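Local coordinates for YscQ-C, type III secretion protein (Yersinia pseudotuberculosis, PDB 3UEP), which is the C-terminal FliN-like part of YscQ, made from an internal translation start, and serves in the Yop type III secretion machinery, at residues V56-L59 / L64-H67. Numbering follows the deposited sequence.
Sequences VRLL and LLGH
Leu58 faces two residues at once, Leu65 and Gly66, and its backbone carries every hydrogen bond between 56-59 and 64-67. Its N donates to Gly66 O over 2.7 Å, an almost straight bond (171° at the hydrogen), although the donor sits tilted from the carbonyl plane. Its carbonyl has two donors to accept from: Leu65 N lies 2.6 Å from Leu58 O, nearly on the line of the C=O bond, whereas Gly66 N reaches the same oxygen only weakly, at 3.3 Å and 143°. Val56 O receives a CA-H contact from His67 CA at 3.2 Å. Two residues opposite one, with the register slipping between Leu58 and Leu59, define a classic beta bulge; it lies in the hairpin of strands 55-60 and 63-73, in the middle of the four-stranded antiparallel sheet of this FliN-type C-terminal domain of YscQ. Leu65 turns helix-like there, bringing its N round beside Gly66 N, and Gly66 tolerates a phi of 169° that a CB would disfavour. Outward, Arg57 and Leu59 bond through their backbones to Glu26 and Ser24, Leu65 and His67 to Thr85 and Glu82. Buried Leu58 also meets Phe25 and Ile81. Arg57, Leu59, Leu64 and His67 share the other face, where Leu64 swings CD1 to 4.0 Å from Arg57 CB. Arg57 offers His67 its aliphatic part, CG lying 4.0 Å from His67 ND1, a buried nitrogen with no polar partner; the guanidinium leads away, NH2 donating weakly to Gly28 O, with Glu26 and Glu55 at long, weak ion-pair range.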
loop_
_atom_site.group_PDB
_atom_site.type_symbol
_atom_site.label_atom_id
_atom_site.label_comp_id
_atom_site.label_asym_id
_atom_site.label_seq_id
_atom_site.Cartn_x
_atom_site.Cartn_y
_atom_site.Cartn_z
ATOM N N VAL A 56 -6.234 -6.117 -0.754
ATOM C CA VAL A 56 -5.774 -4.743 -0.904
ATOM C C VAL A 56 -6.248 -4.004 0.344
ATOM O O VAL A 56 -7.403 -4.141 0.758
ATOM C CB VAL A 56 -6.356 -4.075 -2.162
ATOM C CG1 VAL A 56 -5.969 -2.599 -2.228
ATOM C CG2 VAL A 56 -5.878 -4.806 -3.407
ATOM N N ARG A 57 -5.360 -3.253 0.980
ATOM C CA ARG A 57 -5.773 -2.417 2.097
ATOM C C ARG A 57 -5.889 -0.982 1.603
ATOM O O ARG A 57 -5.000 -0.483 0.919
ATOM C CB ARG A 57 -4.779 -2.521 3.261
ATOM C CG ARG A 57 -4.782 -3.888 3.947
ATOM C CD ARG A 57 -3.549 -4.104 4.817
ATOM N NE ARG A 57 -2.302 -3.846 4.101
ATOM C CZ ARG A 57 -1.709 -4.707 3.278
ATOM N NH1 ARG A 57 -2.243 -5.901 3.044
ATOM N NH2 ARG A 57 -0.580 -4.364 2.681
ATOM N N LEU A 58 -7.005 -0.333 1.926
ATOM C CA LEU A 58 -7.153 1.076 1.618
ATOM C C LEU A 58 -6.739 1.895 2.821
ATOM O O LEU A 58 -7.260 1.709 3.915
ATOM C CB LEU A 58 -8.596 1.430 1.269
ATOM C CG LEU A 58 -9.117 1.120 -0.131
ATOM C CD1 LEU A 58 -9.242 -0.395 -0.338
ATOM C CD2 LEU A 58 -10.460 1.815 -0.305
ATOM N N LEU A 59 -5.807 2.814 2.616
ATOM C CA LEU A 59 -5.410 3.710 3.674
ATOM C C LEU A 59 -5.882 5.118 3.302
ATOM O O LEU A 59 -5.822 5.510 2.140
ATOM C CB LEU A 59 -3.893 3.662 3.874
ATOM C CG LEU A 59 -3.269 2.282 4.132
ATOM C CD1 LEU A 59 -1.764 2.372 4.014
ATOM C CD2 LEU A 59 -3.652 1.742 5.490
ATOM N N LEU A 64 -5.915 2.781 8.233
ATOM C CA LEU A 64 -6.685 1.747 7.550
ATOM C C LEU A 64 -8.154 2.145 7.372
ATOM O O LEU A 64 -8.864 2.403 8.343
ATOM C CB LEU A 64 -6.573 0.417 8.308
ATOM C CG LEU A 64 -7.356 -0.767 7.739
ATOM C CD1 LEU A 64 -6.856 -1.092 6.333
ATOM C CD2 LEU A 64 -7.258 -2.006 8.655
ATOM N N LEU A 65 -8.609 2.168 6.123
ATOM C CA LEU A 65 -9.958 2.608 5.801
ATOM C C LEU A 65 -10.822 1.434 5.342
ATOM O O LEU A 65 -12.040 1.467 5.445
ATOM C CB LEU A 65 -9.885 3.676 4.706
ATOM C CG LEU A 65 -11.148 4.243 4.074
ATOM C CD1 LEU A 65 -11.712 5.305 4.977
ATOM C CD2 LEU A 65 -10.803 4.840 2.732
ATOM N N GLY A 66 -10.192 0.392 4.819
ATOM C CA GLY A 66 -10.942 -0.753 4.343
ATOM C C GLY A 66 -10.119 -1.740 3.552
ATOM O O GLY A 66 -8.903 -1.569 3.393
ATOM N N HIS A 67 -10.789 -2.772 3.053
ATOM C CA HIS A 67 -10.128 -3.894 2.388
ATOM C C HIS A 67 -10.832 -4.174 1.065
ATOM O O HIS A 67 -12.032 -3.955 0.925
ATOM C CB HIS A 67 -10.160 -5.152 3.260
ATOM C CG HIS A 67 -9.619 -4.953 4.645
ATOM N ND1 HIS A 67 -8.327 -5.290 4.999
ATOM C CD2 HIS A 67 -10.205 -4.479 5.773
ATOM C CE1 HIS A 67 -8.137 -5.027 6.282
ATOM N NE2 HIS A 67 -9.263 -4.535 6.773
#